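PDB 1CO6: cytochrome c2 from Blastochloris viridis, which carries electrons through its covalently bound heme c, serving as the donor to oxidized bacteriochlorophyll in bacterial photosynthesis. Local coordinates for residues G33-H38 and A95-F100; E61-Y66 and S91-Y96. One frame throughout, in Å; residues are numbered along the deposited sequence.

Contact 1 of 2, residues G33-H38 and A95-F100; sequences GLFGRH and AYIKQF. With HEC (heme c), chain B.
With CG beside the backbone N and opposite the carbonyl carbon (chi1 -60°), Phe35 swings its ring against Ile97 and Lys98. The torsion of Ile97, which sets CG2 anti to its own N, brings that methyl within 3.8 Å of Phe35 CE2, and the two side chains are nearly perpendicular. Lys98 also meets the ring obliquely: its CG lies 3.5 Å from Phe35 CD2, and the bent chain carries NZ past Phe35 CB to a salt bridge with Glu60. Leu34 lies deeper, its CB 4.1 Å from Ile97 CG2, while its CD1 meets the heme methyl CMA at 3.8 Å. A water lies 2.6 Å from Ile97 O and accepts a weak bond from Leu34 N, linking the backbones. Arg37 closes a type II turn that begins at Leu34, and its extended chain reaches the heme: NH1 gives a nearly straight hydrogen bond (3.1 Å, 172°) to propionate O2A in the guanidinium plane, and this donor also bonds Val30 O. The contact thus joins the loop between helices 3-14 and 49-52 to the C-terminal end of helix 87-98, with Phe63 of helix 60-68 touching Leu34, Phe35 and Ile97.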
ATOM      1  N   GLY A  33       6.303   5.150   4.239  1.00 13.31           N
ATOM      2  CA  GLY A  33       7.483   4.296   4.085  1.00 13.20           C
ATOM      3  C   GLY A  33       7.148   2.895   3.616  1.00 14.30           C
ATOM      4  O   GLY A  33       7.747   1.915   4.088  1.00 12.88           O
ATOM      5  N   LEU A  34       6.231   2.706   2.691  1.00 13.84           N
ATOM      6  CA  LEU A  34       5.885   1.382   2.219  1.00 14.51           C
ATOM      7  C   LEU A  34       6.994   0.644   1.457  1.00 15.44           C
ATOM      8  O   LEU A  34       7.267  -0.550   1.803  1.00 15.40           O
ATOM      9  CB  LEU A  34       4.566   1.453   1.384  1.00 13.93           C
ATOM     10  CG  LEU A  34       4.232   0.108   0.759  1.00 15.29           C
ATOM     11  CD1 LEU A  34       3.658  -0.915   1.767  1.00 15.11           C
ATOM     12  CD2 LEU A  34       3.208   0.350  -0.343  1.00 13.88           C
ATOM     13  N   PHE A  35       7.591   1.265   0.432  1.00 14.82           N
ATOM     14  CA  PHE A  35       8.584   0.506  -0.381  1.00 14.94           C
ATOM     15  C   PHE A  35       9.836   0.150   0.403  1.00 16.16           C
ATOM     16  O   PHE A  35      10.417   1.057   0.990  1.00 14.89           O
ATOM     17  CB  PHE A  35       8.844   1.235  -1.716  1.00 17.27           C
ATOM     18  CG  PHE A  35       7.543   1.348  -2.498  1.00 18.04           C
ATOM     19  CD1 PHE A  35       6.982   0.200  -3.042  1.00 18.84           C
ATOM     20  CD2 PHE A  35       6.934   2.594  -2.645  1.00 18.35           C
ATOM     21  CE1 PHE A  35       5.775   0.284  -3.733  1.00 20.46           C
ATOM     22  CE2 PHE A  35       5.703   2.704  -3.345  1.00 19.45           C
ATOM     23  CZ  PHE A  35       5.147   1.535  -3.864  1.00 19.58           C
ATOM     24  N   GLY A  36      10.194  -1.126   0.337  1.00 15.46           N
ATOM     25  CA  GLY A  36      11.388  -1.655   1.021  1.00 15.75           C
ATOM     26  C   GLY A  36      11.013  -2.350   2.294  1.00 15.83           C
ATOM     27  O   GLY A  36      11.806  -3.160   2.816  1.00 16.48           O
ATOM     28  N   ARG A  37       9.801  -2.041   2.794  1.00 17.09           N
ATOM     29  CA  ARG A  37       9.388  -2.678   4.087  1.00 16.41           C
ATOM     30  C   ARG A  37       8.884  -4.108   3.885  1.00 16.23           C
ATOM     31  O   ARG A  37       8.376  -4.461   2.799  1.00 14.11           O
ATOM     32  CB  ARG A  37       8.478  -1.704   4.805  1.00 17.74           C
ATOM     33  CG  ARG A  37       6.971  -1.881   4.785  1.00 19.60           C
ATOM     34  CD  ARG A  37       6.387  -0.899   5.838  1.00 19.31           C
ATOM     35  NE  ARG A  37       4.945  -1.094   5.758  1.00 20.89           N
ATOM     36  CZ  ARG A  37       3.972  -0.163   5.702  1.00 20.69           C
ATOM     37  NH1 ARG A  37       2.669  -0.524   5.614  1.00 19.25           N
ATOM     38  NH2 ARG A  37       4.247   1.146   5.714  1.00 19.42           N
ATOM     39  N   HIS A  38       9.105  -4.947   4.897  1.00 16.34           N
ATOM     40  CA  HIS A  38       8.651  -6.359   4.923  1.00 17.11           C
ATOM     41  C   HIS A  38       7.169  -6.344   5.269  1.00 15.51           C
ATOM     42  O   HIS A  38       6.687  -5.499   6.049  1.00 14.74           O
ATOM     43  CB  HIS A  38       9.476  -7.209   5.939  1.00 19.46           C
ATOM     44  CG  HIS A  38      10.841  -7.491   5.389  1.00 25.47           C
ATOM     45  ND1 HIS A  38      11.335  -8.732   5.096  1.00 27.39           N
ATOM     46  CD2 HIS A  38      11.823  -6.612   4.997  1.00 27.72           C
ATOM     47  CE1 HIS A  38      12.563  -8.605   4.588  1.00 28.51           C
ATOM     48  NE2 HIS A  38      12.881  -7.329   4.500  1.00 27.61           N
ATOM     49  N   ALA A  95       4.073   6.561  -7.809  1.00 17.33           N
ATOM     50  CA  ALA A  95       4.727   7.890  -7.698  1.00 17.23           C
ATOM     51  C   ALA A  95       4.290   8.655  -6.444  1.00 18.07           C
ATOM     52  O   ALA A  95       5.118   9.249  -5.706  1.00 17.04           O
ATOM     53  CB  ALA A  95       4.429   8.681  -8.965  1.00 17.29           C
ATOM     54  N   TYR A  96       2.969   8.598  -6.182  1.00 17.01           N
ATOM     55  CA  TYR A  96       2.397   9.280  -5.022  1.00 16.46           C
ATOM     56  C   TYR A  96       2.893   8.730  -3.671  1.00 16.14           C
ATOM     57  O   TYR A  96       3.305   9.442  -2.758  1.00 14.84           O
ATOM     58  CB  TYR A  96       0.848   9.214  -5.103  1.00 16.04           C
ATOM     59  CG  TYR A  96       0.244   9.903  -3.889  1.00 16.06           C
ATOM     60  CD1 TYR A  96       0.296  11.289  -3.687  1.00 15.00           C
ATOM     61  CD2 TYR A  96      -0.423   9.117  -2.936  1.00 16.79           C
ATOM     62  CE1 TYR A  96      -0.299  11.904  -2.567  1.00 15.92           C
ATOM     63  CE2 TYR A  96      -1.010   9.697  -1.802  1.00 17.30           C
ATOM     64  CZ  TYR A  96      -0.930  11.092  -1.641  1.00 16.65           C
ATOM     65  OH  TYR A  96      -1.470  11.584  -0.501  1.00 18.18           O
ATOM     66  N   ILE A  97       2.796   7.389  -3.552  1.00 16.84           N
ATOM     67  CA  ILE A  97       3.186   6.748  -2.300  1.00 16.59           C
ATOM     68  C   ILE A  97       4.673   6.948  -2.013  1.00 17.52           C
ATOM     69  O   ILE A  97       5.028   7.099  -0.835  1.00 16.37           O
ATOM     70  CB  ILE A  97       2.753   5.240  -2.281  1.00 15.40           C
ATOM     71  CG1 ILE A  97       1.203   5.112  -2.326  1.00 12.17           C
ATOM     72  CG2 ILE A  97       3.326   4.489  -1.032  1.00 15.81           C
ATOM     73  CD1 ILE A  97       0.780   3.608  -2.482  1.00 10.13           C
ATOM     74  N   LYS A  98       5.512   6.864  -3.057  1.00 19.47           N
ATOM     75  CA  LYS A  98       6.967   6.992  -2.939  1.00 21.46           C
ATOM     76  C   LYS A  98       7.396   8.325  -2.355  1.00 21.21           C
ATOM     77  O   LYS A  98       8.512   8.365  -1.837  1.00 21.60           O
ATOM     78  CB  LYS A  98       7.782   6.746  -4.232  1.00 24.15           C
ATOM     79  CG  LYS A  98       8.376   5.314  -4.209  1.00 30.05           C
ATOM     80  CD  LYS A  98       9.592   5.145  -5.107  1.00 34.15           C
ATOM     81  CE  LYS A  98      10.757   4.407  -4.464  1.00 36.03           C
ATOM     82  NZ  LYS A  98      10.676   2.926  -4.616  1.00 37.79           N
ATOM     83  N   GLN A  99       6.605   9.364  -2.419  1.00 21.17           N
ATOM     84  CA  GLN A  99       6.917  10.664  -1.867  1.00 20.80           C
ATOM     85  C   GLN A  99       7.107  10.651  -0.353  1.00 21.20           C
ATOM     86  O   GLN A  99       7.854  11.510   0.152  1.00 21.93           O
ATOM     87  CB  GLN A  99       5.846  11.759  -2.084  1.00 23.06           C
ATOM     88  CG  GLN A  99       5.611  12.032  -3.552  1.00 25.77           C
ATOM     89  CD  GLN A  99       4.526  13.078  -3.698  1.00 28.50           C
ATOM     90  OE1 GLN A  99       4.840  14.158  -4.187  1.00 30.12           O
ATOM     91  NE2 GLN A  99       3.297  12.759  -3.288  1.00 27.64           N
ATOM     92  N   PHE A 100       6.485   9.718   0.331  1.00 20.77           N
ATOM     93  CA  PHE A 100       6.543   9.708   1.807  1.00 20.94           C
ATOM     94  C   PHE A 100       7.577   8.880   2.529  1.00 20.88           C
ATOM     95  O   PHE A 100       7.840   7.728   2.188  1.00 23.06           O
ATOM     96  CB  PHE A 100       5.110   9.347   2.331  1.00 19.41           C
ATOM     97  CG  PHE A 100       4.038  10.251   1.787  1.00 17.26           C
ATOM     98  CD1 PHE A 100       3.454   9.960   0.570  1.00 17.24           C
ATOM     99  CD2 PHE A 100       3.618  11.372   2.474  1.00 17.30           C
ATOM    100  CE1 PHE A 100       2.452  10.773   0.025  1.00 20.03           C
ATOM    101  CE2 PHE A 100       2.627  12.197   1.925  1.00 18.93           C
ATOM    102  CZ  PHE A 100       2.016  11.902   0.699  1.00 17.12           C
TER
HETATM  103 FE   HEC B 108      -4.917  -2.057   1.483  1.00 10.84          FE
HETATM  104  CHA HEC B 108      -3.045  -4.019   3.443  1.00 11.47           C
HETATM  105  CHB HEC B 108      -2.129  -1.058  -0.242  1.00 12.47           C
HETATM  106  CHC HEC B 108      -6.904  -0.240  -0.707  1.00 12.38           C
HETATM  107  CHD HEC B 108      -7.681  -2.673   3.469  1.00 12.95           C
HETATM  108  NA  HEC B 108      -2.938  -2.446   1.598  1.00 13.11           N
HETATM  109  C1A HEC B 108      -2.344  -3.416   2.400  1.00 13.13           C
HETATM  110  C2A HEC B 108      -0.971  -3.573   2.010  1.00 13.31           C
HETATM  111  C3A HEC B 108      -0.739  -2.751   0.978  1.00 13.78           C
HETATM  112  C4A HEC B 108      -1.962  -2.037   0.681  1.00 13.24           C
HETATM  113  CMA HEC B 108       0.571  -2.553   0.180  1.00 12.50           C
HETATM  114  CAA HEC B 108       0.070  -4.473   2.751  1.00 13.48           C
HETATM  115  CBA HEC B 108       0.601  -3.654   3.964  1.00 13.37           C
HETATM  116  CGA HEC B 108       1.682  -4.276   4.813  1.00 13.84           C
HETATM  117  O1A HEC B 108       2.104  -5.371   4.476  1.00 13.59           O
HETATM  118  O2A HEC B 108       2.031  -3.579   5.799  1.00 15.09           O
HETATM  119  NB  HEC B 108      -4.590  -0.886  -0.102  1.00 12.78           N
HETATM  120  C1B HEC B 108      -3.333  -0.551  -0.622  1.00 12.58           C
HETATM  121  C2B HEC B 108      -3.535   0.348  -1.732  1.00 13.96           C
HETATM  122  C3B HEC B 108      -4.848   0.541  -1.885  1.00 13.05           C
HETATM  123  C4B HEC B 108      -5.531  -0.195  -0.864  1.00 13.69           C
HETATM  124  CMB HEC B 108      -2.351   0.916  -2.543  1.00 12.79           C
HETATM  125  CAB HEC B 108      -5.506   1.479  -2.953  1.00 13.20           C
HETATM  126  CBB HEC B 108      -5.452   0.985  -4.274  1.00 13.78           C
HETATM  127  NC  HEC B 108      -6.890  -1.571   1.403  1.00 13.07           N
HETATM  128  C1C HEC B 108      -7.497  -0.829   0.415  1.00 13.26           C
HETATM  129  C2C HEC B 108      -8.909  -0.723   0.738  1.00 14.37           C
HETATM  130  C3C HEC B 108      -9.136  -1.421   1.857  1.00 14.49           C
HETATM  131  C4C HEC B 108      -7.873  -1.934   2.317  1.00 13.29           C
HETATM  132  CMC HEC B 108      -9.933   0.022  -0.143  1.00 13.51           C
HETATM  133  CAC HEC B 108     -10.516  -1.533   2.628  1.00 13.78           C
HETATM  134  CBC HEC B 108     -11.659  -2.030   1.979  1.00 13.67           C
HETATM  135  ND  HEC B 108      -5.268  -3.104   3.163  1.00 13.39           N
HETATM  136  C1D HEC B 108      -6.498  -3.290   3.797  1.00 12.37           C
HETATM  137  C2D HEC B 108      -6.310  -4.262   4.878  1.00 13.42           C
HETATM  138  C3D HEC B 108      -5.024  -4.616   4.887  1.00 12.88           C
HETATM  139  C4D HEC B 108      -4.368  -3.926   3.811  1.00 11.54           C
HETATM  140  CMD HEC B 108      -7.466  -4.723   5.803  1.00 11.46           C
HETATM  141  CAD HEC B 108      -4.329  -5.676   5.783  1.00 12.45           C
HETATM  142  CBD HEC B 108      -4.258  -7.045   5.034  1.00 12.22           C
HETATM  143  CGD HEC B 108      -4.074  -8.237   5.955  1.00 12.80           C
HETATM  144  O1D HEC B 108      -4.323  -9.315   5.334  1.00 13.86           O
HETATM  145  O2D HEC B 108      -3.709  -8.106   7.148  1.00 14.03           O
HETATM  146  O   HOH W   1       5.444   5.665   1.305  1.00 23.43           O

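Contact 2 of 2, residues E61-Y66 and S91-Y96; sequences EVFREY and SDLIAY. With HEC (heme c), chain B.
Phe63 and Arg64, neighbours on helix 60-68, meet helix 87-98 in different ways, one in the buried interior and the other where the surface is partly exposed. With CG anti to the backbone N (chi1 172°), the Phe63 ring reaches in between the facing helix and the heme. Its CZ meets Leu93 CD2 at 3.7 Å and the heme methyl CMB at 3.5 Å, both at the ring edge, whereas Ile94 CG1 comes obliquely to CD2 at 3.7 Å. Leu93 lies across Phe63, whereas Ile94 runs alongside it, pointing the other way. Arg64 stretches across and bends at chi3, bringing NH2 to 2.8 Å from Ser91 OG. This hydrogen bond, 158° at the proton, lies close to the guanidinium plane, while Ile94 CD1 covers one face of the group, 3.6 Å from NH2. Ser91 OG is also bonded to Glu87 O, one turn earlier in its helix. Tyr66, one turn beyond Phe63, turns to the heme instead, its OH 3.8 Å from C1A. The short helical segments run at 130° to each other with axes 11.0 Å apart, and Phe10 of helix 3-14 packs on Leu93, placing that helix beside the contact.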
ATOM      1  N   GLU A  61       7.929  -3.786  -8.074  1.00 20.14           N
ATOM      2  CA  GLU A  61       7.425  -4.887  -8.945  1.00 21.32           C
ATOM      3  C   GLU A  61       6.401  -5.755  -8.215  1.00 18.91           C
ATOM      4  O   GLU A  61       5.326  -6.082  -8.766  1.00 17.67           O
ATOM      5  CB  GLU A  61       8.639  -5.647  -9.424  1.00 25.55           C
ATOM      6  CG  GLU A  61       8.734  -6.964 -10.124  1.00 33.89           C
ATOM      7  CD  GLU A  61      10.025  -7.739  -9.988  1.00 37.85           C
ATOM      8  OE1 GLU A  61      10.679  -8.311 -10.867  1.00 40.40           O
ATOM      9  OE2 GLU A  61      10.416  -7.754  -8.781  1.00 40.80           O
ATOM     10  N   VAL A  62       6.735  -6.111  -6.973  1.00 17.23           N
ATOM     11  CA  VAL A  62       5.812  -6.902  -6.124  1.00 18.02           C
ATOM     12  C   VAL A  62       4.548  -6.064  -5.819  1.00 16.31           C
ATOM     13  O   VAL A  62       3.428  -6.666  -5.884  1.00 16.60           O
ATOM     14  CB  VAL A  62       6.489  -7.428  -4.843  1.00 19.31           C
ATOM     15  CG1 VAL A  62       5.442  -8.058  -3.906  1.00 20.12           C
ATOM     16  CG2 VAL A  62       7.656  -8.373  -5.146  1.00 20.92           C
ATOM     17  N   PHE A  63       4.694  -4.772  -5.561  1.00 15.40           N
ATOM     18  CA  PHE A  63       3.479  -3.944  -5.297  1.00 15.11           C
ATOM     19  C   PHE A  63       2.556  -3.966  -6.524  1.00 14.90           C
ATOM     20  O   PHE A  63       1.332  -4.076  -6.476  1.00 15.57           O
ATOM     21  CB  PHE A  63       3.848  -2.518  -4.894  1.00 17.12           C
ATOM     22  CG  PHE A  63       2.706  -1.543  -4.775  1.00 15.55           C
ATOM     23  CD1 PHE A  63       1.998  -1.500  -3.555  1.00 16.50           C
ATOM     24  CD2 PHE A  63       2.333  -0.704  -5.802  1.00 16.45           C
ATOM     25  CE1 PHE A  63       0.936  -0.585  -3.375  1.00 16.80           C
ATOM     26  CE2 PHE A  63       1.238   0.180  -5.678  1.00 16.74           C
ATOM     27  CZ  PHE A  63       0.571   0.242  -4.442  1.00 18.11           C
ATOM     28  N   ARG A  64       3.193  -3.853  -7.662  1.00 16.23           N
ATOM     29  CA  ARG A  64       2.530  -3.826  -8.978  1.00 18.53           C
ATOM     30  C   ARG A  64       1.698  -5.076  -9.167  1.00 18.13           C
ATOM     31  O   ARG A  64       0.519  -4.992  -9.596  1.00 19.38           O
ATOM     32  CB  ARG A  64       3.589  -3.641 -10.074  1.00 21.30           C
ATOM     33  CG  ARG A  64       3.046  -3.332 -11.444  1.00 25.31           C
ATOM     34  CD  ARG A  64       4.060  -2.836 -12.397  1.00 28.57           C
ATOM     35  NE  ARG A  64       4.478  -1.457 -12.291  1.00 30.31           N
ATOM     36  CZ  ARG A  64       3.761  -0.414 -12.746  1.00 30.43           C
ATOM     37  NH1 ARG A  64       2.546  -0.460 -13.316  1.00 31.46           N
ATOM     38  NH2 ARG A  64       4.372   0.765 -12.683  1.00 29.69           N
ATOM     39  N   GLU A  65       2.307  -6.234  -8.922  1.00 18.56           N
ATOM     40  CA  GLU A  65       1.564  -7.499  -9.085  1.00 18.78           C
ATOM     41  C   GLU A  65       0.453  -7.645  -8.045  1.00 17.35           C
ATOM     42  O   GLU A  65      -0.673  -8.132  -8.327  1.00 18.00           O
ATOM     43  CB  GLU A  65       2.405  -8.765  -9.071  1.00 21.29           C
ATOM     44  CG  GLU A  65       3.690  -8.814  -8.302  1.00 29.83           C
ATOM     45  CD  GLU A  65       4.742  -9.778  -8.766  1.00 33.30           C
ATOM     46  OE1 GLU A  65       5.729 -10.129  -8.139  1.00 35.84           O
ATOM     47  OE2 GLU A  65       4.530 -10.198  -9.932  1.00 36.52           O
ATOM     48  N   TYR A  66       0.723  -7.262  -6.811  1.00 15.21           N
ATOM     49  CA  TYR A  66      -0.258  -7.359  -5.736  1.00 13.42           C
ATOM     50  C   TYR A  66      -1.459  -6.500  -5.989  1.00 12.52           C
ATOM     51  O   TYR A  66      -2.605  -6.918  -5.880  1.00 13.14           O
ATOM     52  CB  TYR A  66       0.382  -6.937  -4.392  1.00 12.72           C
ATOM     53  CG  TYR A  66      -0.534  -6.757  -3.218  1.00 13.75           C
ATOM     54  CD1 TYR A  66      -0.914  -5.476  -2.789  1.00 14.22           C
ATOM     55  CD2 TYR A  66      -1.039  -7.886  -2.535  1.00 12.54           C
ATOM     56  CE1 TYR A  66      -1.744  -5.301  -1.684  1.00 14.33           C
ATOM     57  CE2 TYR A  66      -1.875  -7.722  -1.400  1.00 12.19           C
ATOM     58  CZ  TYR A  66      -2.227  -6.435  -1.021  1.00 15.20           C
ATOM     59  OH  TYR A  66      -3.009  -6.286   0.074  1.00 16.41           O
ATOM     60  N   SER A  91       1.214   3.008 -11.994  1.00 14.84           N
ATOM     61  CA  SER A  91       2.433   3.846 -12.144  1.00 15.87           C
ATOM     62  C   SER A  91       2.239   5.171 -11.422  1.00 15.04           C
ATOM     63  O   SER A  91       3.130   5.629 -10.678  1.00 15.76           O
ATOM     64  CB  SER A  91       2.797   3.993 -13.622  1.00 14.91           C
ATOM     65  OG  SER A  91       3.077   2.726 -14.193  1.00 18.34           O
ATOM     66  N   ASP A  92       1.090   5.817 -11.523  1.00 16.02           N
ATOM     67  CA  ASP A  92       0.817   7.105 -10.840  1.00 16.80           C
ATOM     68  C   ASP A  92       0.768   6.918  -9.311  1.00 16.81           C
ATOM     69  O   ASP A  92       1.375   7.682  -8.553  1.00 16.96           O
ATOM     70  CB  ASP A  92      -0.451   7.787 -11.366  1.00 17.80           C
ATOM     71  CG  ASP A  92      -0.205   8.274 -12.810  1.00 18.99           C
ATOM     72  OD1 ASP A  92       0.927   8.489 -13.226  1.00 18.02           O
ATOM     73  OD2 ASP A  92      -1.219   8.380 -13.509  1.00 20.19           O
ATOM     74  N   LEU A  93       0.027   5.842  -8.959  1.00 15.85           N
ATOM     75  CA  LEU A  93      -0.109   5.474  -7.539  1.00 14.60           C
ATOM     76  C   LEU A  93       1.235   5.298  -6.849  1.00 14.49           C
ATOM     77  O   LEU A  93       1.457   5.768  -5.712  1.00 13.79           O
ATOM     78  CB  LEU A  93      -0.973   4.183  -7.582  1.00 15.69           C
ATOM     79  CG  LEU A  93      -1.180   3.594  -6.182  1.00 16.11           C
ATOM     80  CD1 LEU A  93      -1.949   4.619  -5.349  1.00 16.68           C
ATOM     81  CD2 LEU A  93      -1.924   2.266  -6.342  1.00 15.83           C
ATOM     82  N   ILE A  94       2.121   4.540  -7.487  1.00 13.61           N
ATOM     83  CA  ILE A  94       3.481   4.321  -7.022  1.00 15.66           C
ATOM     84  C   ILE A  94       4.170   5.676  -6.830  1.00 16.83           C
ATOM     85  O   ILE A  94       4.772   5.866  -5.726  1.00 15.77           O
ATOM     86  CB  ILE A  94       4.345   3.417  -7.952  1.00 17.17           C
ATOM     87  CG1 ILE A  94       3.832   1.974  -7.956  1.00 16.85           C
ATOM     88  CG2 ILE A  94       5.864   3.469  -7.528  1.00 17.64           C
ATOM     89  CD1 ILE A  94       4.386   1.089  -9.108  1.00 19.91           C
ATOM     90  N   ALA A  95       4.073   6.561  -7.809  1.00 17.33           N
ATOM     91  CA  ALA A  95       4.727   7.890  -7.698  1.00 17.23           C
ATOM     92  C   ALA A  95       4.290   8.655  -6.444  1.00 18.07           C
ATOM     93  O   ALA A  95       5.118   9.249  -5.706  1.00 17.04           O
ATOM     94  CB  ALA A  95       4.429   8.681  -8.965  1.00 17.29           C
ATOM     95  N   TYR A  96       2.969   8.598  -6.182  1.00 17.01           N
ATOM     96  CA  TYR A  96       2.397   9.280  -5.022  1.00 16.46           C
ATOM     97  C   TYR A  96       2.893   8.730  -3.671  1.00 16.14           C
ATOM     98  O   TYR A  96       3.305   9.442  -2.758  1.00 14.84           O
ATOM     99  CB  TYR A  96       0.848   9.214  -5.103  1.00 16.04           C
ATOM    100  CG  TYR A  96       0.244   9.903  -3.889  1.00 16.06           C
ATOM    101  CD1 TYR A  96       0.296  11.289  -3.687  1.00 15.00           C
ATOM    102  CD2 TYR A  96      -0.423   9.117  -2.936  1.00 16.79           C
ATOM    103  CE1 TYR A  96      -0.299  11.904  -2.567  1.00 15.92           C
ATOM    104  CE2 TYR A  96      -1.010   9.697  -1.802  1.00 17.30           C
ATOM    105  CZ  TYR A  96      -0.930  11.092  -1.641  1.00 16.65           C
ATOM    106  OH  TYR A  96      -1.470  11.584  -0.501  1.00 18.18           O
TER
HETATM  107 FE   HEC B 108      -4.917  -2.057   1.483  1.00 10.84          FE
HETATM  108  CHA HEC B 108      -3.045  -4.019   3.443  1.00 11.47           C
HETATM  109  CHB HEC B 108      -2.129  -1.058  -0.242  1.00 12.47           C
HETATM  110  CHC HEC B 108      -6.904  -0.240  -0.707  1.00 12.38           C
HETATM  111  CHD HEC B 108      -7.681  -2.673   3.469  1.00 12.95           C
HETATM  112  NA  HEC B 108      -2.938  -2.446   1.598  1.00 13.11           N
HETATM  113  C1A HEC B 108      -2.344  -3.416   2.400  1.00 13.13           C
HETATM  114  C2A HEC B 108      -0.971  -3.573   2.010  1.00 13.31           C
HETATM  115  C3A HEC B 108      -0.739  -2.751   0.978  1.00 13.78           C
HETATM  116  C4A HEC B 108      -1.962  -2.037   0.681  1.00 13.24           C
HETATM  117  CMA HEC B 108       0.571  -2.553   0.180  1.00 12.50           C
HETATM  118  CAA HEC B 108       0.070  -4.473   2.751  1.00 13.48           C
HETATM  119  CBA HEC B 108       0.601  -3.654   3.964  1.00 13.37           C
HETATM  120  CGA HEC B 108       1.682  -4.276   4.813  1.00 13.84           C
HETATM  121  O1A HEC B 108       2.104  -5.371   4.476  1.00 13.59           O
HETATM  122  O2A HEC B 108       2.031  -3.579   5.799  1.00 15.09           O
HETATM  123  NB  HEC B 108      -4.590  -0.886  -0.102  1.00 12.78           N
HETATM  124  C1B HEC B 108      -3.333  -0.551  -0.622  1.00 12.58           C
HETATM  125  C2B HEC B 108      -3.535   0.348  -1.732  1.00 13.96           C
HETATM  126  C3B HEC B 108      -4.848   0.541  -1.885  1.00 13.05           C
HETATM  127  C4B HEC B 108      -5.531  -0.195  -0.864  1.00 13.69           C
HETATM  128  CMB HEC B 108      -2.351   0.916  -2.543  1.00 12.79           C
HETATM  129  CAB HEC B 108      -5.506   1.479  -2.953  1.00 13.20           C
HETATM  130  CBB HEC B 108      -5.452   0.985  -4.274  1.00 13.78           C
HETATM  131  NC  HEC B 108      -6.890  -1.571   1.403  1.00 13.07           N
HETATM  132  C1C HEC B 108      -7.497  -0.829   0.415  1.00 13.26           C
HETATM  133  C2C HEC B 108      -8.909  -0.723   0.738  1.00 14.37           C
HETATM  134  C3C HEC B 108      -9.136  -1.421   1.857  1.00 14.49           C
HETATM  135  C4C HEC B 108      -7.873  -1.934   2.317  1.00 13.29           C
HETATM  136  CMC HEC B 108      -9.933   0.022  -0.143  1.00 13.51           C
HETATM  137  CAC HEC B 108     -10.516  -1.533   2.628  1.00 13.78           C
HETATM  138  CBC HEC B 108     -11.659  -2.030   1.979  1.00 13.67           C
HETATM  139  ND  HEC B 108      -5.268  -3.104   3.163  1.00 13.39           N
HETATM  140  C1D HEC B 108      -6.498  -3.290   3.797  1.00 12.37           C
HETATM  141  C2D HEC B 108      -6.310  -4.262   4.878  1.00 13.42           C
HETATM  142  C3D HEC B 108      -5.024  -4.616   4.887  1.00 12.88           C
HETATM  143  C4D HEC B 108      -4.368  -3.926   3.811  1.00 11.54           C
HETATM  144  CMD HEC B 108      -7.466  -4.723   5.803  1.00 11.46           C
HETATM  145  CAD HEC B 108      -4.329  -5.676   5.783  1.00 12.45           C
HETATM  146  CBD HEC B 108      -4.258  -7.045   5.034  1.00 12.22           C
HETATM  147  CGD HEC B 108      -4.074  -8.237   5.955  1.00 12.80           C
HETATM  148  O1D HEC B 108      -4.323  -9.315   5.334  1.00 13.86           O
HETATM  149  O2D HEC B 108      -3.709  -8.106   7.148  1.00 14.03           O

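Overall arrangement
Contacts 1 and 2 follow one another along helix 87-98, sharing Ala95 and Tyr96, and their centres are about 9 Å apart. Phe63 joins them: its CB lies 3.6 Å from Phe35 CE1, and the two rings also meet edge-to-face, and its CZ lies 3.9 Å from Ile97 CD1. Leu34 of contact 1 and Phe63 of contact 2 both pack on methyls at one edge of the heme, in the helical cytochrome c fold. Contact 1 adds a polar hold on a propionate; contact 2 borders the heme attachment, with the side chain of Leu93 about 4 Å from that of covalently linked Cys13. The side chain of Phe63 is about 7 Å from that of the axial ligand Met79, and that of Leu34 about 8 Å from that of His17.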